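Local coordinates for bifunctional purine biosynthetic protein ADE5,7 (Cryptococcus neoformans var. grubii serotype A, PDB 7LVO) that catalyses, through this N-terminal GAR synthetase part, the ATP-dependent ligation of glycine to phosphoribosylamine, the second step of de novo purine synthesis, at residues R292-K295 / D296-P300; F320-A324 / D325-V329; R364-S368 / I369-Y373. One frame throughout, in Å; residues are numbered along the deposited sequence.

Contacts 1 and 2 belong to one piece of the ATP-grasp part of the chain: the kinked helix of contact 1 (287-307) is followed in the chain by strand 315-323, which pairs with 326-333 in the hairpin of contact 2. Their centres lie about 12 Å apart and they touch directly, with Val297 CG1 3.5 Å from Val329 CG2 and Leu298 CD1 3.7 Å from Phe320 CZ. The hairpin's second strand carries Glu331, a predicted magnesium ligand, whose side chain is about 6 Å from that of Val329 and about 11 Å from that of Val297. Contact 3 stands apart, its nearest atoms about 10 Å from contact 1 and about 14 Å from contact 2, away from the predicted ATP and magnesium sites.

Contact 1 (R292-K295 / D296-P300); sequences RCVK and DVLEP
The guanidinium of Arg292 has Asp296 OD2 over one of its faces, with the carboxylate plane turned 71° from its own. NE lies 3.0 Å from OD2 of Asp296, yet that oxygen is well out of the guanidinium plane and no N-H points at it, which makes this salt bridge a matter of charge alone. Bends at chi2 (-100°) and chi3 (67°) fold the arginine chain back so that one face of its guanidinium is turned to the carboxylate one turn on. The other acid, Glu299, lies side by side with Lys295, both pointing the same way. Here OE1 of Glu299 meets the aliphatic CD of Lys295 at 3.3 Å, while Lys295 NZ stays 5.2 Å from that oxygen, too far for charged atoms in contact. On the apolar flank, Val294 CG2 approaches Leu298 CD2 at 4.2 Å.

The backbone under these side chains changes its step. Asp296 N bonds to Arg292 O at 2.7 Å in the ordinary helical step, but Leu298 N and Glu299 N reach back five residues, to Cys293 O and Val294 O. Cys293 O also takes a weak bond from Val297 N. Pro300 has no N-H to continue the series, and its CD rests 3.2 Å from Lys295 O. Cys293, Val297 and Leu298 all pack on Phe320 of strand 315-323, and Leu298 also reaches strand 240-248. A wider pi-type turn followed by a proline kink thus marks helix 287-307, which covers the antiparallel sheet of strands 252-254, 240-248, 315-323 and 326-333 in the ATP-grasp part.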
ATOM      1  N   ARG A 292      15.519 -14.974  -2.681  1.00 29.86           N
ATOM      2  CA  ARG A 292      15.457 -15.133  -1.233  1.00 30.00           C
ATOM      3  C   ARG A 292      14.129 -14.627  -0.683  1.00 23.43           C
ATOM      4  O   ARG A 292      13.475 -15.310   0.111  1.00 31.01           O
ATOM      5  CB  ARG A 292      16.623 -14.396  -0.579  1.00 41.29           C
ATOM      6  CG  ARG A 292      17.995 -14.846  -1.059  1.00 37.99           C
ATOM      7  CD  ARG A 292      18.659 -15.799  -0.079  1.00 45.69           C
ATOM      8  NE  ARG A 292      17.958 -17.074   0.013  1.00 47.82           N
ATOM      9  CZ  ARG A 292      18.317 -18.067   0.817  1.00 50.18           C
ATOM     10  NH1 ARG A 292      19.363 -17.961   1.622  1.00 49.07           N
ATOM     11  NH2 ARG A 292      17.613 -19.195   0.810  1.00 55.21           N
ATOM     12  N   CYS A 293      13.707 -13.434  -1.106  1.00 25.75           N
ATOM     13  CA  CYS A 293      12.422 -12.904  -0.660  1.00 27.26           C
ATOM     14  C   CYS A 293      11.286 -13.871  -0.982  1.00 25.59           C
ATOM     15  O   CYS A 293      10.422 -14.140  -0.138  1.00 21.27           O
ATOM     16  CB  CYS A 293      12.155 -11.546  -1.306  1.00 23.90           C
ATOM     17  SG  CYS A 293      13.259 -10.225  -0.802  1.00 27.13           S
ATOM     18  N   VAL A 294      11.269 -14.398  -2.206  1.00 24.46           N
ATOM     19  CA  VAL A 294      10.183 -15.289  -2.614  1.00 27.27           C
ATOM     20  C   VAL A 294      10.254 -16.600  -1.843  1.00 32.69           C
ATOM     21  O   VAL A 294       9.262 -17.049  -1.250  1.00 25.04           O
ATOM     22  CB  VAL A 294      10.235 -15.526  -4.133  1.00 31.75           C
ATOM     23  CG1 VAL A 294       9.229 -16.596  -4.544  1.00 37.41           C
ATOM     24  CG2 VAL A 294       9.977 -14.229  -4.881  1.00 31.58           C
ATOM     25  N   LYS A 295      11.434 -17.234  -1.828  1.00 25.21           N
ATOM     26  CA  LYS A 295      11.539 -18.572  -1.253  1.00 35.05           C
ATOM     27  C   LYS A 295      11.541 -18.559   0.272  1.00 27.66           C
ATOM     28  O   LYS A 295      11.082 -19.522   0.892  1.00 26.75           O
ATOM     29  CB  LYS A 295      12.810 -19.264  -1.753  1.00 32.98           C
ATOM     30  CG  LYS A 295      12.792 -19.631  -3.229  1.00 51.22           C
ATOM     31  CD  LYS A 295      11.641 -20.575  -3.556  1.00 50.28           C
ATOM     32  CE  LYS A 295      11.873 -21.305  -4.867  1.00 54.56           C
ATOM     33  NZ  LYS A 295      12.996 -22.279  -4.764  1.00 71.42           N
ATOM     34  N   ASP A 296      12.058 -17.504   0.891  1.00 25.66           N
ATOM     35  CA  ASP A 296      12.214 -17.464   2.335  1.00 29.61           C
ATOM     36  C   ASP A 296      11.116 -16.690   3.050  1.00 25.02           C
ATOM     37  O   ASP A 296      11.007 -16.807   4.278  1.00 26.05           O
ATOM     38  CB  ASP A 296      13.572 -16.849   2.700  1.00 40.17           C
ATOM     39  CG  ASP A 296      14.735 -17.586   2.063  1.00 45.96           C
ATOM     40  OD1 ASP A 296      14.494 -18.624   1.407  1.00 39.18           O
ATOM     41  OD2 ASP A 296      15.885 -17.124   2.213  1.00 48.82           O
ATOM     42  N   VAL A 297      10.311 -15.905   2.329  1.00 27.33           N
ATOM     43  CA  VAL A 297       9.293 -15.077   2.968  1.00 25.59           C
ATOM     44  C   VAL A 297       7.930 -15.288   2.319  1.00 26.22           C
ATOM     45  O   VAL A 297       6.983 -15.740   2.971  1.00 26.98           O
ATOM     46  CB  VAL A 297       9.692 -13.586   2.913  1.00 25.51           C
ATOM     47  CG1 VAL A 297       8.573 -12.705   3.438  1.00 22.46           C
ATOM     48  CG2 VAL A 297      10.982 -13.353   3.692  1.00 27.55           C
ATOM     49  N   LEU A 298       7.813 -14.949   1.035  1.00 29.16           N
ATOM     50  CA  LEU A 298       6.501 -14.928   0.390  1.00 27.37           C
ATOM     51  C   LEU A 298       5.841 -16.303   0.420  1.00 21.29           C
ATOM     52  O   LEU A 298       4.714 -16.458   0.894  1.00 21.95           O
ATOM     53  CB  LEU A 298       6.643 -14.427  -1.049  1.00 24.55           C
ATOM     54  CG  LEU A 298       6.627 -12.908  -1.234  1.00 28.09           C
ATOM     55  CD1 LEU A 298       7.677 -12.236  -0.373  1.00 28.07           C
ATOM     56  CD2 LEU A 298       6.826 -12.558  -2.707  1.00 36.30           C
ATOM     57  N   GLU A 299       6.528 -17.320  -0.094  1.00 25.44           N
ATOM     58  CA  GLU A 299       5.923 -18.652  -0.128  1.00 24.69           C
ATOM     59  C   GLU A 299       5.743 -19.220   1.272  1.00 26.35           C
ATOM     60  O   GLU A 299       4.662 -19.764   1.565  1.00 21.86           O
ATOM     61  CB  GLU A 299       6.756 -19.577  -1.023  1.00 32.36           C
ATOM     62  CG  GLU A 299       6.626 -19.243  -2.505  1.00 31.54           C
ATOM     63  CD  GLU A 299       7.563 -20.043  -3.388  1.00 39.84           C
ATOM     64  OE1 GLU A 299       8.455 -20.732  -2.850  1.00 41.64           O
ATOM     65  OE2 GLU A 299       7.409 -19.973  -4.624  1.00 36.51           O
ATOM     66  N   PRO A 300       6.725 -19.146   2.172  1.00 25.73           N
ATOM     67  CA  PRO A 300       6.453 -19.554   3.561  1.00 31.59           C
ATOM     68  C   PRO A 300       5.325 -18.771   4.206  1.00 27.94           C
ATOM     69  O   PRO A 300       4.615 -19.309   5.068  1.00 30.14           O
ATOM     70  CB  PRO A 300       7.791 -19.305   4.272  1.00 25.06           C
ATOM     71  CG  PRO A 300       8.812 -19.418   3.190  1.00 33.09           C
ATOM     72  CD  PRO A 300       8.155 -18.871   1.939  1.00 30.89           C
TER

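Contact 2 (F320-A324 / D325-V329); sequences FMITA and DGPRV
Phe320, Pro327 and Ile322 form the apolar centre on one face of this hairpin. The Phe320 ring meets its neighbours obliquely: CD2 lies 3.9 Å from Pro327 CB, while CE2 of Phe320 lies 4.0 Å from Val329 CG2. Ile322 bends at chi2 (-56°), and its CD1 turns in to touch the same Pro327 CB at 3.9 Å. Ile241 and Val243 of strand 240-248 also pack against Phe320, and helix 287-307 covers the same ring.

The strands run antiparallel, their short axes 4.5 Å apart at an angle of 150°. Met321 and Arg328 form a hydrogen-bonded pair, with Met321 N to Arg328 O at 2.8 Å and a return bond from Arg328 N to Met321 O. Thr323 and Gly326 make the last such pair, closing a type I turn through Ala324 and Asp325.

The polar edge gathers on the face bearing Thr323 and Arg328. Thr323 OG1 sits between its backbone N and carbonyl carbon (chi1 74°), where it donates to Gly326 O at 2.8 Å on a lone pair in the carbonyl plane and accepts from Asp325 N. Gly326 O thereby takes two bonds, the other from Thr323 N, which stands above that plane. Arg328 crosses Thr323 at about a right angle, CG against CG2 at 3.7 Å, and carries its guanidinium under OG1. Its NH1 donates to Pro327 O at 2.6 Å, that oxygen lying in the guanidinium plane; weak bonds from NH1 and NH2 add Asp325 O. One threonine hydroxyl and one guanidinium thus tie side chains to carbonyls of the turn and of the strand that follows it, which probably limits the freedom of both.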
ATOM      1  N   PHE A 320      10.501  -5.084   2.911  1.00 32.73           N
ATOM      2  CA  PHE A 320      11.766  -5.678   3.302  1.00 28.40           C
ATOM      3  C   PHE A 320      12.794  -4.603   3.650  1.00 32.78           C
ATOM      4  O   PHE A 320      12.725  -3.464   3.195  1.00 28.43           O
ATOM      5  CB  PHE A 320      12.338  -6.552   2.175  1.00 25.20           C
ATOM      6  CG  PHE A 320      11.542  -7.777   1.882  1.00 29.12           C
ATOM      7  CD1 PHE A 320      10.481  -7.734   0.994  1.00 27.39           C
ATOM      8  CD2 PHE A 320      11.858  -8.983   2.484  1.00 28.94           C
ATOM      9  CE1 PHE A 320       9.749  -8.867   0.722  1.00 23.30           C
ATOM     10  CE2 PHE A 320      11.128 -10.116   2.208  1.00 26.88           C
ATOM     11  CZ  PHE A 320      10.071 -10.055   1.327  1.00 21.15           C
ATOM     12  N   MET A 321      13.761  -4.995   4.470  1.00 29.61           N
ATOM     13  CA  MET A 321      15.019  -4.274   4.614  1.00 33.21           C
ATOM     14  C   MET A 321      16.127  -5.240   4.224  1.00 30.87           C
ATOM     15  O   MET A 321      16.232  -6.333   4.798  1.00 37.26           O
ATOM     16  CB  MET A 321      15.229  -3.765   6.041  1.00 31.12           C
ATOM     17  CG  MET A 321      16.572  -3.058   6.216  1.00 37.12           C
ATOM     18  SD  MET A 321      16.754  -2.207   7.789  1.00 44.96           S
ATOM     19  CE  MET A 321      15.585  -0.854   7.585  1.00 48.74           C
ATOM     20  N   ILE A 322      16.930  -4.857   3.235  1.00 33.29           N
ATOM     21  CA  ILE A 322      18.059  -5.667   2.798  1.00 28.69           C
ATOM     22  C   ILE A 322      19.222  -5.331   3.729  1.00 37.59           C
ATOM     23  O   ILE A 322      19.907  -4.324   3.547  1.00 38.10           O
ATOM     24  CB  ILE A 322      18.415  -5.413   1.333  1.00 34.05           C
ATOM     25  CG1 ILE A 322      17.188  -5.605   0.443  1.00 30.40           C
ATOM     26  CG2 ILE A 322      19.551  -6.338   0.903  1.00 39.20           C
ATOM     27  CD1 ILE A 322      16.527  -6.957   0.575  1.00 36.02           C
ATOM     28  N   THR A 323      19.433  -6.157   4.743  1.00 34.53           N
ATOM     29  CA  THR A 323      20.530  -5.958   5.676  1.00 41.94           C
ATOM     30  C   THR A 323      21.782  -6.658   5.156  1.00 45.73           C
ATOM     31  O   THR A 323      21.755  -7.367   4.147  1.00 33.43           O
ATOM     32  CB  THR A 323      20.166  -6.485   7.064  1.00 44.03           C
ATOM     33  OG1 THR A 323      20.208  -7.916   7.060  1.00 41.11           O
ATOM     34  CG2 THR A 323      18.768  -6.016   7.467  1.00 33.53           C
ATOM     35  N   ALA A 324      22.891  -6.457   5.869  1.00 43.16           N
ATOM     36  CA  ALA A 324      24.129  -7.138   5.511  1.00 50.56           C
ATOM     37  C   ALA A 324      23.995  -8.651   5.613  1.00 49.45           C
ATOM     38  O   ALA A 324      24.763  -9.374   4.968  1.00 55.25           O
ATOM     39  CB  ALA A 324      25.274  -6.652   6.404  1.00 51.40           C
ATOM     40  N   ASP A 325      23.039  -9.143   6.400  1.00 51.53           N
ATOM     41  CA  ASP A 325      22.816 -10.573   6.567  1.00 53.00           C
ATOM     42  C   ASP A 325      21.667 -11.095   5.711  1.00 55.31           C
ATOM     43  O   ASP A 325      21.265 -12.253   5.873  1.00 56.51           O
ATOM     44  CB  ASP A 325      22.549 -10.898   8.040  1.00 48.88           C
ATOM     45  CG  ASP A 325      23.754 -10.636   8.922  1.00 58.72           C
ATOM     46  OD1 ASP A 325      24.778 -10.144   8.402  1.00 61.59           O
ATOM     47  OD2 ASP A 325      23.681 -10.926  10.137  1.00 59.70           O
ATOM     48  N   GLY A 326      21.130 -10.271   4.815  1.00 47.30           N
ATOM     49  CA  GLY A 326      20.075 -10.700   3.929  1.00 47.38           C
ATOM     50  C   GLY A 326      18.776  -9.952   4.148  1.00 41.04           C
ATOM     51  O   GLY A 326      18.679  -9.052   4.987  1.00 35.32           O
ATOM     52  N   PRO A 327      17.742 -10.321   3.390  1.00 38.67           N
ATOM     53  CA  PRO A 327      16.450  -9.638   3.535  1.00 38.53           C
ATOM     54  C   PRO A 327      15.837  -9.883   4.905  1.00 32.21           C
ATOM     55  O   PRO A 327      16.018 -10.937   5.512  1.00 34.62           O
ATOM     56  CB  PRO A 327      15.589 -10.245   2.418  1.00 34.12           C
ATOM     57  CG  PRO A 327      16.561 -10.876   1.464  1.00 36.00           C
ATOM     58  CD  PRO A 327      17.735 -11.310   2.299  1.00 39.41           C
ATOM     59  N   ARG A 328      15.099  -8.883   5.383  1.00 31.59           N
ATOM     60  CA  ARG A 328      14.378  -8.963   6.644  1.00 32.68           C
ATOM     61  C   ARG A 328      13.016  -8.312   6.461  1.00 29.49           C
ATOM     62  O   ARG A 328      12.912  -7.245   5.850  1.00 26.75           O
ATOM     63  CB  ARG A 328      15.137  -8.268   7.782  1.00 34.94           C
ATOM     64  CG  ARG A 328      16.497  -8.873   8.084  1.00 39.23           C
ATOM     65  CD  ARG A 328      16.378 -10.267   8.672  1.00 38.47           C
ATOM     66  NE  ARG A 328      17.681 -10.841   8.979  1.00 43.86           N
ATOM     67  CZ  ARG A 328      18.426 -11.520   8.115  1.00 47.55           C
ATOM     68  NH1 ARG A 328      18.025 -11.732   6.874  1.00 47.84           N
ATOM     69  NH2 ARG A 328      19.605 -11.997   8.509  1.00 58.83           N
ATOM     70  N   VAL A 329      11.980  -8.951   7.000  1.00 29.11           N
ATOM     71  CA  VAL A 329      10.620  -8.437   6.878  1.00 25.53           C
ATOM     72  C   VAL A 329      10.397  -7.365   7.936  1.00 27.63           C
ATOM     73  O   VAL A 329      10.427  -7.648   9.140  1.00 32.68           O
ATOM     74  CB  VAL A 329       9.586  -9.566   7.015  1.00 30.26           C
ATOM     75  CG1 VAL A 329       8.184  -8.995   6.961  1.00 31.99           C
ATOM     76  CG2 VAL A 329       9.795 -10.610   5.918  1.00 27.28           C
TER

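Contact 3 (R364-S368 / I369-Y373); sequences RRLDS and IKLGY
Apolar packing joins Leu366 to Ile369 and Leu371: CD1 of Leu366 approaches Ile369 CD1 at 3.7 Å and, more loosely, Leu371 CD1 at 4.3 Å. Ile369 places CG1 between its backbone N and carbonyl carbon (chi1 60°), a torsion that lays this branch against Leu366 O at 3.3 Å and carries CD1 on to the leucine. Its other branch, CG2, meets the arginine that crosses it at about a right angle, with Arg365 NH2 3.6 Å away. The charge of Arg365 is met by other groups: NH2 forms a salt bridge with Glu356 and NH1 one with Glu363.

No hydrogen bond joins 364-368 to 369-373. Within 364-368, Ser368 N bonds to Arg365 O at 3.0 Å, and Ser368 OG donates to Asp367 OD1 at 3.2 Å from above the carboxylate plane. Leu366 N bonds outward to Asp248, and Gly372 N to Thr352.

Arg364, with positive phi (68°), ends helix 354-362 in a Schellman motif. From there the chain leads toward strand 377-384, Ile369 and Leu371 packing back on Val357 of that helix while Leu366 and Leu371 rest on Phe246 of strand 240-248 and Val253 of strand 252-254.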
ATOM      1  N   ARG A 364      -9.618 -18.304  -7.110  1.00 21.11           N
ATOM      2  CA  ARG A 364      -8.663 -19.365  -6.789  1.00 28.44           C
ATOM      3  C   ARG A 364      -8.172 -20.064  -8.057  1.00 28.27           C
ATOM      4  O   ARG A 364      -8.162 -21.292  -8.148  1.00 28.80           O
ATOM      5  CB  ARG A 364      -9.273 -20.371  -5.807  1.00 30.65           C
ATOM      6  CG  ARG A 364     -10.132 -19.735  -4.702  1.00 39.02           C
ATOM      7  CD  ARG A 364      -9.458 -18.516  -4.050  1.00 28.11           C
ATOM      8  NE  ARG A 364     -10.387 -17.805  -3.174  1.00 37.03           N
ATOM      9  CZ  ARG A 364     -10.521 -18.022  -1.875  1.00 30.24           C
ATOM     10  NH1 ARG A 364      -9.764 -18.898  -1.242  1.00 40.99           N
ATOM     11  NH2 ARG A 364     -11.427 -17.326  -1.192  1.00 36.17           N
ATOM     12  N   ARG A 365      -7.744 -19.267  -9.033  1.00 20.79           N
ATOM     13  CA  ARG A 365      -7.189 -19.786 -10.277  1.00 22.41           C
ATOM     14  C   ARG A 365      -6.059 -18.892 -10.799  1.00 23.46           C
ATOM     15  O   ARG A 365      -5.853 -18.766 -12.014  1.00 21.84           O
ATOM     16  CB  ARG A 365      -8.275 -19.945 -11.333  1.00 23.91           C
ATOM     17  CG  ARG A 365      -9.336 -18.853 -11.289  1.00 30.73           C
ATOM     18  CD  ARG A 365     -10.413 -19.053 -12.352  1.00 33.55           C
ATOM     19  NE  ARG A 365     -10.035 -18.463 -13.630  1.00 53.52           N
ATOM     20  CZ  ARG A 365     -10.269 -17.201 -13.970  1.00 40.17           C
ATOM     21  NH1 ARG A 365     -10.884 -16.366 -13.150  1.00 37.70           N
ATOM     22  NH2 ARG A 365      -9.881 -16.771 -15.165  1.00 47.15           N
ATOM     23  N   LEU A 366      -5.306 -18.272  -9.888  1.00 23.53           N
ATOM     24  CA  LEU A 366      -4.255 -17.344 -10.297  1.00 22.12           C
ATOM     25  C   LEU A 366      -3.195 -18.013 -11.165  1.00 22.26           C
ATOM     26  O   LEU A 366      -2.574 -17.351 -11.999  1.00 23.17           O
ATOM     27  CB  LEU A 366      -3.607 -16.721  -9.067  1.00 18.11           C
ATOM     28  CG  LEU A 366      -2.406 -15.796  -9.316  1.00 24.85           C
ATOM     29  CD1 LEU A 366      -2.779 -14.640 -10.212  1.00 23.04           C
ATOM     30  CD2 LEU A 366      -1.862 -15.305  -7.981  1.00 24.09           C
ATOM     31  N   ASP A 367      -2.983 -19.318 -11.000  1.00 30.11           N
ATOM     32  CA  ASP A 367      -1.972 -20.014 -11.785  1.00 25.37           C
ATOM     33  C   ASP A 367      -2.427 -20.329 -13.201  1.00 29.24           C
ATOM     34  O   ASP A 367      -1.658 -20.927 -13.958  1.00 29.23           O
ATOM     35  CB  ASP A 367      -1.562 -21.314 -11.081  1.00 28.49           C
ATOM     36  CG  ASP A 367      -2.642 -22.391 -11.146  1.00 29.18           C
ATOM     37  OD1 ASP A 367      -3.839 -22.047 -11.110  1.00 33.56           O
ATOM     38  OD2 ASP A 367      -2.287 -23.575 -11.224  1.00 34.91           O
ATOM     39  N   SER A 368      -3.643 -19.941 -13.584  1.00 26.67           N
ATOM     40  CA  SER A 368      -4.201 -20.297 -14.887  1.00 39.55           C
ATOM     41  C   SER A 368      -4.610 -19.067 -15.688  1.00 36.27           C
ATOM     42  O   SER A 368      -5.580 -19.111 -16.446  1.00 43.04           O
ATOM     43  CB  SER A 368      -5.393 -21.244 -14.727  1.00 39.08           C
ATOM     44  OG  SER A 368      -5.007 -22.447 -14.103  1.00 38.43           O
ATOM     45  N   ILE A 369      -3.881 -17.960 -15.534  1.00 44.41           N
ATOM     46  CA  ILE A 369      -4.183 -16.720 -16.237  1.00 47.21           C
ATOM     47  C   ILE A 369      -2.883 -16.078 -16.702  1.00 48.26           C
ATOM     48  O   ILE A 369      -1.803 -16.350 -16.173  1.00 43.47           O
ATOM     49  CB  ILE A 369      -4.972 -15.726 -15.359  1.00 40.25           C
ATOM     50  CG1 ILE A 369      -4.163 -15.377 -14.111  1.00 33.36           C
ATOM     51  CG2 ILE A 369      -6.333 -16.305 -14.994  1.00 31.18           C
ATOM     52  CD1 ILE A 369      -4.769 -14.271 -13.285  1.00 35.91           C
ATOM     53  N   LYS A 370      -3.005 -15.214 -17.705  1.00 63.25           N
ATOM     54  CA  LYS A 370      -1.858 -14.475 -18.209  1.00 72.43           C
ATOM     55  C   LYS A 370      -1.562 -13.282 -17.311  1.00 66.73           C
ATOM     56  O   LYS A 370      -2.471 -12.565 -16.883  1.00 55.91           O
ATOM     57  CB  LYS A 370      -2.108 -14.005 -19.641  1.00 48.77           C
ATOM     58  CG  LYS A 370      -2.248 -15.133 -20.646  1.00 48.77           C
ATOM     59  CD  LYS A 370      -2.323 -14.603 -22.068  1.00 48.77           C
ATOM     60  CE  LYS A 370      -2.432 -15.745 -23.073  1.00 48.77           C
ATOM     61  NZ  LYS A 370      -2.461 -15.235 -24.481  1.00 48.77           N
ATOM     62  N   LEU A 371      -0.277 -13.078 -17.018  1.00 46.79           N
ATOM     63  CA  LEU A 371       0.142 -11.975 -16.154  1.00 52.00           C
ATOM     64  C   LEU A 371       1.635 -11.760 -16.398  1.00 52.85           C
ATOM     65  O   LEU A 371       2.460 -12.540 -15.912  1.00 65.76           O
ATOM     66  CB  LEU A 371      -0.153 -12.277 -14.695  1.00 42.44           C
ATOM     67  CG  LEU A 371      -0.126 -11.105 -13.716  1.00 44.70           C
ATOM     68  CD1 LEU A 371      -0.628 -11.561 -12.340  1.00 43.33           C
ATOM     69  CD2 LEU A 371       1.256 -10.498 -13.599  1.00 43.31           C
ATOM     70  N   GLY A 372       1.964 -10.709 -17.154  1.00 43.98           N
ATOM     71  CA  GLY A 372       3.341 -10.392 -17.459  1.00 40.66           C
ATOM     72  C   GLY A 372       3.632  -8.922 -17.208  1.00 40.43           C
ATOM     73  O   GLY A 372       2.730  -8.122 -16.941  1.00 36.78           O
ATOM     74  N   TYR A 373       4.917  -8.582 -17.304  1.00 33.41           N
ATOM     75  CA  TYR A 373       5.385  -7.220 -17.079  1.00 41.78           C
ATOM     76  C   TYR A 373       6.284  -6.790 -18.228  1.00 39.80           C
ATOM     77  O   TYR A 373       7.144  -7.556 -18.678  1.00 39.26           O
ATOM     78  CB  TYR A 373       6.137  -7.113 -15.747  1.00 32.66           C
ATOM     79  CG  TYR A 373       5.374  -7.697 -14.580  1.00 30.79           C
ATOM     80  CD1 TYR A 373       4.284  -7.030 -14.031  1.00 35.08           C
ATOM     81  CD2 TYR A 373       5.745  -8.910 -14.023  1.00 28.05           C
ATOM     82  CE1 TYR A 373       3.583  -7.564 -12.968  1.00 33.57           C
ATOM     83  CE2 TYR A 373       5.051  -9.449 -12.961  1.00 33.79           C
ATOM     84  CZ  TYR A 373       3.971  -8.775 -12.441  1.00 28.17           C
ATOM     85  OH  TYR A 373       3.287  -9.314 -11.378  1.00 30.33           O
TER